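Local coordinates for fatty acid synthase 1, isoform A (Drosophila melanogaster, PDB 6FN6), which probably builds long-chain saturated fatty acids from acetyl-CoA and malonyl-CoA with NADPH, this piece holding its dehydratase, enoylreductase and ketoreductase region, at residues 1046-1060 with 1085-1099. Numbering follows the deposited sequence.
Sequences SRDICTELDYFICFS and CEQRQVSGFPGTAIQ
The R1088 guanidinium stacks over the F1056 ring, planes 14° apart and centres 4.0 Å apart. It is an off-centre cation-pi stack, and R1088 CD adds a CH-pi contact over the same ring. F1093 CB lies over the rim of the opposite face. NE and NH2 both donate to P1094 O, at 2.8 and 3.1 Å; this side-on grip, with the stack, helps hold the group flat. L1053 CD2 lies at the edge by NH2, and S1046 OG, bonded to L1042 O, by NH1. The bend at chi3 (61°) turns the R1088 head across F1056. The F1093 ring takes R1047 CG over one face, 3.7 Å from its centroid. R1047 NE and R1088 NH1 both form salt bridges to D1043, which probably offsets their like charges. Farther on, I1098 N donates to C1058 O at 2.8 Å, nearly straight. I1057 CG2 and the F1059 ring pack on I1098, while C1058 SG meets C1085 SG on the other face. Parallel strands 1055-1060 and 1096-1099, with helix 1072-1090 between them in sequence, form a beta-alpha-beta crossover of the Rossmann-type KR domain. Helix segment 1085-1090 runs nearly antiparallel to strand 1055-1060. Strand 1005-1011 flanks 1055-1060; strand 1162-1168, from the C-terminal tag, flanks 1096-1099.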
ATOM      1  N   SER A1046      31.757 -55.505 -24.465  1.00 43.45           N
ATOM      2  CA  SER A1046      31.412 -54.991 -23.145  1.00 40.40           C
ATOM      3  C   SER A1046      31.622 -56.075 -22.090  1.00 40.14           C
ATOM      4  O   SER A1046      31.969 -55.779 -20.947  1.00 44.18           O
ATOM      5  CB  SER A1046      29.967 -54.485 -23.110  1.00 41.16           C
ATOM      6  OG  SER A1046      29.044 -55.526 -23.371  1.00 43.79           O
ATOM      7  N   ARG A1047      31.409 -57.329 -22.481  1.00 36.15           N
ATOM      8  CA  ARG A1047      31.623 -58.464 -21.585  1.00 36.67           C
ATOM      9  C   ARG A1047      33.046 -58.463 -21.039  1.00 37.90           C
ATOM     10  O   ARG A1047      33.280 -58.850 -19.898  1.00 38.15           O
ATOM     11  CB  ARG A1047      31.345 -59.789 -22.302  1.00 36.89           C
ATOM     12  CG  ARG A1047      29.900 -59.988 -22.728  1.00 36.14           C
ATOM     13  CD  ARG A1047      29.723 -61.319 -23.431  1.00 36.53           C
ATOM     14  NE  ARG A1047      28.408 -61.453 -24.055  1.00 37.49           N
ATOM     15  CZ  ARG A1047      27.816 -62.617 -24.319  1.00 37.70           C
ATOM     16  NH1 ARG A1047      28.412 -63.761 -24.007  1.00 37.01           N
ATOM     17  NH2 ARG A1047      26.620 -62.636 -24.890  1.00 38.50           N
ATOM     18  N   ASP A1048      33.995 -58.049 -21.872  1.00 38.16           N
ATOM     19  CA  ASP A1048      35.405 -58.046 -21.496  1.00 46.20           C
ATOM     20  C   ASP A1048      35.804 -56.734 -20.820  1.00 39.42           C
ATOM     21  O   ASP A1048      36.542 -56.730 -19.836  1.00 40.24           O
ATOM     22  CB  ASP A1048      36.287 -58.278 -22.727  1.00 62.14           C
ATOM     23  CG  ASP A1048      35.992 -59.598 -23.420  1.00 71.00           C
ATOM     24  OD1 ASP A1048      35.607 -60.565 -22.728  1.00 74.39           O
ATOM     25  OD2 ASP A1048      36.147 -59.669 -24.659  1.00 73.55           O
ATOM     26  N   ILE A1049      35.316 -55.624 -21.364  1.00 46.34           N
ATOM     27  CA  ILE A1049      35.740 -54.299 -20.931  1.00 41.09           C
ATOM     28  C   ILE A1049      34.932 -53.809 -19.734  1.00 38.22           C
ATOM     29  O   ILE A1049      35.490 -53.463 -18.691  1.00 38.84           O
ATOM     30  CB  ILE A1049      35.632 -53.294 -22.095  1.00 39.89           C
ATOM     31  CG1 ILE A1049      36.475 -53.757 -23.287  1.00 40.97           C
ATOM     32  CG2 ILE A1049      36.074 -51.903 -21.649  1.00 38.81           C
ATOM     33  CD1 ILE A1049      36.111 -53.084 -24.593  1.00 40.85           C
ATOM     34  N   CYS A1050      33.615 -53.767 -19.894  1.00 41.59           N
ATOM     35  CA  CYS A1050      32.747 -53.159 -18.897  1.00 39.38           C
ATOM     36  C   CYS A1050      32.411 -54.159 -17.801  1.00 42.44           C
ATOM     37  O   CYS A1050      31.437 -54.907 -17.906  1.00 43.72           O
ATOM     38  CB  CYS A1050      31.478 -52.647 -19.568  1.00 37.83           C
ATOM     39  SG  CYS A1050      31.824 -51.604 -20.997  1.00 36.87           S
ATOM     40  N   THR A1051      33.204 -54.150 -16.736  1.00 41.68           N
ATOM     41  CA  THR A1051      33.005 -55.079 -15.630  1.00 40.99           C
ATOM     42  C   THR A1051      32.060 -54.551 -14.549  1.00 40.25           C
ATOM     43  O   THR A1051      31.741 -55.268 -13.602  1.00 40.01           O
ATOM     44  CB  THR A1051      34.353 -55.444 -14.982  1.00 43.89           C
ATOM     45  OG1 THR A1051      35.090 -54.252 -14.683  1.00 44.86           O
ATOM     46  CG2 THR A1051      35.167 -56.312 -15.921  1.00 43.20           C
ATOM     47  N   GLU A1052      31.610 -53.308 -14.693  1.00 38.77           N
ATOM     48  CA  GLU A1052      30.669 -52.717 -13.742  1.00 43.11           C
ATOM     49  C   GLU A1052      29.363 -52.341 -14.430  1.00 40.11           C
ATOM     50  O   GLU A1052      28.571 -51.567 -13.890  1.00 37.60           O
ATOM     51  CB  GLU A1052      31.272 -51.477 -13.081  1.00 50.00           C
ATOM     52  CG  GLU A1052      32.487 -51.750 -12.218  1.00 56.89           C
ATOM     53  CD  GLU A1052      32.124 -52.204 -10.817  1.00 61.59           C
ATOM     54  OE1 GLU A1052      31.314 -51.518 -10.156  1.00 61.96           O
ATOM     55  OE2 GLU A1052      32.652 -53.246 -10.374  1.00 65.03           O
ATOM     56  N   LEU A1053      29.137 -52.901 -15.615  1.00 39.38           N
ATOM     57  CA  LEU A1053      27.923 -52.630 -16.375  1.00 37.06           C
ATOM     58  C   LEU A1053      26.701 -53.230 -15.692  1.00 36.35           C
ATOM     59  O   LEU A1053      26.678 -54.419 -15.375  1.00 38.45           O
ATOM     60  CB  LEU A1053      28.058 -53.173 -17.799  1.00 34.65           C
ATOM     61  CG  LEU A1053      26.837 -53.043 -18.710  1.00 34.74           C
ATOM     62  CD1 LEU A1053      27.224 -52.419 -20.038  1.00 32.69           C
ATOM     63  CD2 LEU A1053      26.195 -54.399 -18.929  1.00 35.46           C
ATOM     64  N   ASP A1054      25.698 -52.392 -15.444  1.00 35.04           N
ATOM     65  CA  ASP A1054      24.478 -52.828 -14.773  1.00 38.72           C
ATOM     66  C   ASP A1054      23.331 -53.005 -15.767  1.00 39.64           C
ATOM     67  O   ASP A1054      22.401 -53.771 -15.512  1.00 43.67           O
ATOM     68  CB  ASP A1054      24.068 -51.831 -13.684  1.00 41.42           C
ATOM     69  CG  ASP A1054      25.134 -51.656 -12.619  1.00 43.38           C
ATOM     70  OD1 ASP A1054      25.444 -52.640 -11.918  1.00 45.18           O
ATOM     71  OD2 ASP A1054      25.652 -50.530 -12.473  1.00 44.89           O
ATOM     72  N   TYR A1055      23.390 -52.294 -16.891  1.00 34.69           N
ATOM     73  CA  TYR A1055      22.307 -52.339 -17.870  1.00 32.63           C
ATOM     74  C   TYR A1055      22.806 -52.419 -19.307  1.00 34.60           C
ATOM     75  O   TYR A1055      23.787 -51.781 -19.683  1.00 31.81           O
ATOM     76  CB  TYR A1055      21.395 -51.115 -17.713  1.00 30.72           C
ATOM     77  CG  TYR A1055      20.962 -50.889 -16.288  1.00 30.70           C
ATOM     78  CD1 TYR A1055      20.087 -51.767 -15.665  1.00 33.77           C
ATOM     79  CD2 TYR A1055      21.441 -49.813 -15.558  1.00 31.88           C
ATOM     80  CE1 TYR A1055      19.697 -51.580 -14.360  1.00 35.66           C
ATOM     81  CE2 TYR A1055      21.055 -49.614 -14.247  1.00 36.27           C
ATOM     82  CZ  TYR A1055      20.181 -50.503 -13.655  1.00 37.18           C
ATOM     83  OH  TYR A1055      19.790 -50.321 -12.350  1.00 38.12           O
ATOM     84  N   PHE A1056      22.103 -53.224 -20.097  1.00 31.78           N
ATOM     85  CA  PHE A1056      22.325 -53.333 -21.529  1.00 31.25           C
ATOM     86  C   PHE A1056      20.951 -53.388 -22.171  1.00 31.08           C
ATOM     87  O   PHE A1056      20.337 -54.453 -22.254  1.00 31.38           O
ATOM     88  CB  PHE A1056      23.148 -54.574 -21.880  1.00 31.83           C
ATOM     89  CG  PHE A1056      23.616 -54.611 -23.312  1.00 32.04           C
ATOM     90  CD1 PHE A1056      22.765 -55.029 -24.322  1.00 32.10           C
ATOM     91  CD2 PHE A1056      24.911 -54.250 -23.644  1.00 32.32           C
ATOM     92  CE1 PHE A1056      23.193 -55.071 -25.640  1.00 32.43           C
ATOM     93  CE2 PHE A1056      25.343 -54.293 -24.960  1.00 32.64           C
ATOM     94  CZ  PHE A1056      24.481 -54.704 -25.957  1.00 32.68           C
ATOM     95  N   ILE A1057      20.463 -52.231 -22.606  1.00 30.71           N
ATOM     96  CA  ILE A1057      19.078 -52.097 -23.038  1.00 30.63           C
ATOM     97  C   ILE A1057      19.006 -51.709 -24.511  1.00 30.79           C
ATOM     98  O   ILE A1057      19.777 -50.876 -24.983  1.00 30.72           O
ATOM     99  CB  ILE A1057      18.330 -51.076 -22.151  1.00 30.20           C
ATOM    100  CG1 ILE A1057      18.397 -51.525 -20.688  1.00 30.22           C
ATOM    101  CG2 ILE A1057      16.882 -50.917 -22.612  1.00 30.25           C
ATOM    102  CD1 ILE A1057      17.808 -50.555 -19.702  1.00 29.87           C
ATOM    103  N   CYS A1058      18.073 -52.333 -25.224  1.00 34.89           N
ATOM    104  CA  CYS A1058      17.828 -52.047 -26.633  1.00 36.52           C
ATOM    105  C   CYS A1058      16.388 -51.577 -26.835  1.00 39.28           C
ATOM    106  O   CYS A1058      15.449 -52.328 -26.575  1.00 45.26           O
ATOM    107  CB  CYS A1058      18.094 -53.289 -27.490  1.00 40.85           C
ATOM    108  SG  CYS A1058      19.759 -53.993 -27.345  1.00 38.42           S
ATOM    109  N   PHE A1059      16.213 -50.337 -27.287  1.00 32.15           N
ATOM    110  CA  PHE A1059      14.877 -49.797 -27.552  1.00 33.92           C
ATOM    111  C   PHE A1059      14.486 -49.905 -29.024  1.00 37.89           C
ATOM    112  O   PHE A1059      15.338 -49.836 -29.909  1.00 42.04           O
ATOM    113  CB  PHE A1059      14.793 -48.333 -27.113  1.00 35.96           C
ATOM    114  CG  PHE A1059      14.956 -48.133 -25.636  1.00 36.38           C
ATOM    115  CD1 PHE A1059      13.858 -48.206 -24.793  1.00 35.25           C
ATOM    116  CD2 PHE A1059      16.199 -47.875 -25.089  1.00 35.34           C
ATOM    117  CE1 PHE A1059      13.999 -48.026 -23.433  1.00 32.43           C
ATOM    118  CE2 PHE A1059      16.346 -47.693 -23.727  1.00 33.76           C
ATOM    119  CZ  PHE A1059      15.244 -47.769 -22.898  1.00 31.97           C
ATOM    120  N   SER A1060      13.189 -50.065 -29.273  1.00 34.31           N
ATOM    121  CA  SER A1060      12.664 -50.164 -30.633  1.00 39.94           C
ATOM    122  C   SER A1060      11.140 -50.263 -30.624  1.00 49.35           C
ATOM    123  O   SER A1060      10.522 -50.365 -29.566  1.00 47.03           O
ATOM    124  CB  SER A1060      13.260 -51.374 -31.354  1.00 37.94           C
ATOM    125  OG  SER A1060      13.055 -52.560 -30.607  1.00 37.38           O
ATOM    126  N   CYS A1085      19.933 -60.088 -26.184  1.00 37.82           N
ATOM    127  CA  CYS A1085      19.659 -59.853 -24.773  1.00 36.98           C
ATOM    128  C   CYS A1085      19.368 -61.161 -24.050  1.00 37.70           C
ATOM    129  O   CYS A1085      19.768 -61.339 -22.899  1.00 36.88           O
ATOM    130  CB  CYS A1085      18.499 -58.872 -24.616  1.00 39.29           C
ATOM    131  SG  CYS A1085      18.908 -57.212 -25.220  1.00 40.01           S
ATOM    132  N   GLU A1086      18.665 -62.069 -24.720  1.00 41.34           N
ATOM    133  CA  GLU A1086      18.394 -63.381 -24.150  1.00 46.79           C
ATOM    134  C   GLU A1086      19.703 -64.126 -23.923  1.00 44.47           C
ATOM    135  O   GLU A1086      19.941 -64.678 -22.851  1.00 44.87           O
ATOM    136  CB  GLU A1086      17.483 -64.201 -25.065  1.00 55.77           C
ATOM    137  CG  GLU A1086      17.052 -65.532 -24.459  1.00 59.75           C
ATOM    138  CD  GLU A1086      16.262 -66.397 -25.425  1.00 62.79           C
ATOM    139  OE1 GLU A1086      16.448 -66.251 -26.652  1.00 63.86           O
ATOM    140  OE2 GLU A1086      15.456 -67.229 -24.955  1.00 64.15           O
ATOM    141  N   GLN A1087      20.551 -64.126 -24.943  1.00 44.16           N
ATOM    142  CA  GLN A1087      21.825 -64.827 -24.880  1.00 47.18           C
ATOM    143  C   GLN A1087      22.694 -64.247 -23.772  1.00 41.61           C
ATOM    144  O   GLN A1087      23.346 -64.982 -23.030  1.00 40.98           O
ATOM    145  CB  GLN A1087      22.547 -64.742 -26.227  1.00 55.56           C
ATOM    146  CG  GLN A1087      21.942 -65.619 -27.313  1.00 65.38           C
ATOM    147  CD  GLN A1087      22.113 -67.100 -27.039  1.00 71.24           C
ATOM    148  OE1 GLN A1087      21.317 -67.709 -26.322  1.00 73.45           O
ATOM    149  NE2 GLN A1087      23.153 -67.690 -27.615  1.00 73.46           N
ATOM    150  N   ARG A1088      22.709 -62.921 -23.673  1.00 38.07           N
ATOM    151  CA  ARG A1088      23.477 -62.241 -22.640  1.00 35.46           C
ATOM    152  C   ARG A1088      23.088 -62.751 -21.249  1.00 35.35           C
ATOM    153  O   ARG A1088      23.951 -63.069 -20.432  1.00 35.74           O
ATOM    154  CB  ARG A1088      23.277 -60.728 -22.735  1.00 34.43           C
ATOM    155  CG  ARG A1088      24.133 -60.052 -23.806  1.00 34.16           C
ATOM    156  CD  ARG A1088      23.908 -58.538 -23.829  1.00 33.50           C
ATOM    157  NE  ARG A1088      24.267 -57.912 -22.557  1.00 33.28           N
ATOM    158  CZ  ARG A1088      25.483 -57.470 -22.248  1.00 33.44           C
ATOM    159  NH1 ARG A1088      26.481 -57.566 -23.117  1.00 33.82           N
ATOM    160  NH2 ARG A1088      25.704 -56.925 -21.060  1.00 33.35           N
ATOM    161  N   GLN A1089      21.788 -62.820 -20.982  1.00 35.30           N
ATOM    162  CA  GLN A1089      21.306 -63.295 -19.690  1.00 35.72           C
ATOM    163  C   GLN A1089      21.689 -64.751 -19.448  1.00 36.66           C
ATOM    164  O   GLN A1089      22.017 -65.131 -18.323  1.00 37.16           O
ATOM    165  CB  GLN A1089      19.786 -63.138 -19.578  1.00 35.65           C
ATOM    166  CG  GLN A1089      19.321 -61.707 -19.376  1.00 34.85           C
ATOM    167  CD  GLN A1089      17.951 -61.630 -18.726  1.00 35.02           C
ATOM    168  OE1 GLN A1089      17.479 -62.594 -18.119  1.00 35.79           O
ATOM    169  NE2 GLN A1089      17.304 -60.477 -18.850  1.00 34.40           N
ATOM    170  N   VAL A1090      21.635 -65.566 -20.499  1.00 36.99           N
ATOM    171  CA  VAL A1090      22.037 -66.961 -20.394  1.00 37.92           C
ATOM    172  C   VAL A1090      23.459 -67.019 -19.856  1.00 38.15           C
ATOM    173  O   VAL A1090      23.751 -67.767 -18.925  1.00 38.90           O
ATOM    174  CB  VAL A1090      21.920 -67.688 -21.754  1.00 38.20           C
ATOM    175  CG1 VAL A1090      22.586 -69.070 -21.700  1.00 39.16           C
ATOM    176  CG2 VAL A1090      20.467 -67.817 -22.171  1.00 38.31           C
ATOM    177  N   SER A1091      24.334 -66.206 -20.434  1.00 37.62           N
ATOM    178  CA  SER A1091      25.739 -66.179 -20.043  1.00 37.95           C
ATOM    179  C   SER A1091      25.987 -65.289 -18.821  1.00 37.77           C
ATOM    180  O   SER A1091      27.128 -64.934 -18.526  1.00 37.97           O
ATOM    181  CB  SER A1091      26.607 -65.713 -21.215  1.00 37.68           C
ATOM    182  OG  SER A1091      26.455 -66.568 -22.336  1.00 37.98           O
ATOM    183  N   GLY A1092      24.917 -64.905 -18.132  1.00 38.89           N
ATOM    184  CA  GLY A1092      25.038 -64.150 -16.896  1.00 37.42           C
ATOM    185  C   GLY A1092      25.400 -62.689 -17.080  1.00 36.61           C
ATOM    186  O   GLY A1092      26.325 -62.189 -16.442  1.00 36.83           O
ATOM    187  N   PHE A1093      24.680 -62.009 -17.965  1.00 35.81           N
ATOM    188  CA  PHE A1093      24.887 -60.585 -18.185  1.00 35.08           C
ATOM    189  C   PHE A1093      23.548 -59.857 -18.194  1.00 34.40           C
ATOM    190  O   PHE A1093      22.519 -60.453 -18.511  1.00 34.45           O
ATOM    191  CB  PHE A1093      25.622 -60.336 -19.505  1.00 34.90           C
ATOM    192  CG  PHE A1093      27.078 -60.703 -19.471  1.00 35.57           C
ATOM    193  CD1 PHE A1093      27.981 -59.936 -18.756  1.00 35.73           C
ATOM    194  CD2 PHE A1093      27.548 -61.807 -20.169  1.00 36.13           C
ATOM    195  CE1 PHE A1093      29.322 -60.265 -18.726  1.00 36.51           C
ATOM    196  CE2 PHE A1093      28.889 -62.144 -20.144  1.00 36.84           C
ATOM    197  CZ  PHE A1093      29.778 -61.369 -19.422  1.00 37.06           C
ATOM    198  N   PRO A1094      23.554 -58.559 -17.848  1.00 33.85           N
ATOM    199  CA  PRO A1094      22.311 -57.795 -17.973  1.00 33.23           C
ATOM    200  C   PRO A1094      21.906 -57.642 -19.429  1.00 33.83           C
ATOM    201  O   PRO A1094      22.761 -57.381 -20.276  1.00 33.25           O
ATOM    202  CB  PRO A1094      22.657 -56.431 -17.364  1.00 32.80           C
ATOM    203  CG  PRO A1094      23.899 -56.642 -16.575  1.00 33.38           C
ATOM    204  CD  PRO A1094      24.632 -57.770 -17.230  1.00 33.91           C
ATOM    205  N   GLY A1095      20.621 -57.798 -19.719  1.00 32.79           N
ATOM    206  CA  GLY A1095      20.138 -57.638 -21.075  1.00 32.61           C
ATOM    207  C   GLY A1095      18.639 -57.493 -21.106  1.00 32.56           C
ATOM    208  O   GLY A1095      17.913 -58.349 -20.602  1.00 33.03           O
ATOM    209  N   THR A1096      18.177 -56.419 -21.731  1.00 32.11           N
ATOM    210  CA  THR A1096      16.762 -56.100 -21.757  1.00 32.10           C
ATOM    211  C   THR A1096      16.400 -55.494 -23.097  1.00 32.01           C
ATOM    212  O   THR A1096      17.022 -54.529 -23.538  1.00 31.61           O
ATOM    213  CB  THR A1096      16.378 -55.099 -20.641  1.00 31.67           C
ATOM    214  OG1 THR A1096      16.981 -55.490 -19.402  1.00 31.80           O
ATOM    215  CG2 THR A1096      14.866 -55.042 -20.471  1.00 31.90           C
ATOM    216  N   ALA A1097      15.402 -56.072 -23.750  1.00 32.54           N
ATOM    217  CA  ALA A1097      14.874 -55.508 -24.979  1.00 32.66           C
ATOM    218  C   ALA A1097      13.539 -54.849 -24.668  1.00 32.68           C
ATOM    219  O   ALA A1097      12.645 -55.482 -24.101  1.00 33.13           O
ATOM    220  CB  ALA A1097      14.720 -56.579 -26.040  1.00 33.41           C
ATOM    221  N   ILE A1098      13.415 -53.572 -25.024  1.00 38.17           N
ATOM    222  CA  ILE A1098      12.196 -52.815 -24.772  1.00 35.45           C
ATOM    223  C   ILE A1098      11.524 -52.518 -26.103  1.00 38.89           C
ATOM    224  O   ILE A1098      12.122 -51.907 -26.985  1.00 39.60           O
ATOM    225  CB  ILE A1098      12.492 -51.513 -23.997  1.00 31.55           C
ATOM    226  CG1 ILE A1098      13.275 -51.806 -22.715  1.00 31.16           C
ATOM    227  CG2 ILE A1098      11.201 -50.772 -23.671  1.00 31.65           C
ATOM    228  CD1 ILE A1098      12.562 -52.718 -21.736  1.00 31.57           C
ATOM    229  N   GLN A1099      10.276 -52.953 -26.235  1.00 40.98           N
ATOM    230  CA  GLN A1099       9.512 -52.754 -27.462  1.00 47.72           C
ATOM    231  C   GLN A1099       8.211 -52.001 -27.207  1.00 51.19           C
ATOM    232  O   GLN A1099       7.482 -52.306 -26.263  1.00 48.25           O
ATOM    233  CB  GLN A1099       9.214 -54.098 -28.126  1.00 49.90           C
ATOM    234  CG  GLN A1099      10.431 -54.744 -28.752  1.00 49.24           C
ATOM    235  CD  GLN A1099      10.129 -56.103 -29.342  1.00 50.69           C
ATOM    236  OE1 GLN A1099       8.999 -56.587 -29.268  1.00 50.52           O
ATOM    237  NE2 GLN A1099      11.140 -56.728 -29.933  1.00 52.06           N
TER
HETATM  238  O   HOH W   1      19.433 -54.627 -18.877  1.00 34.58           O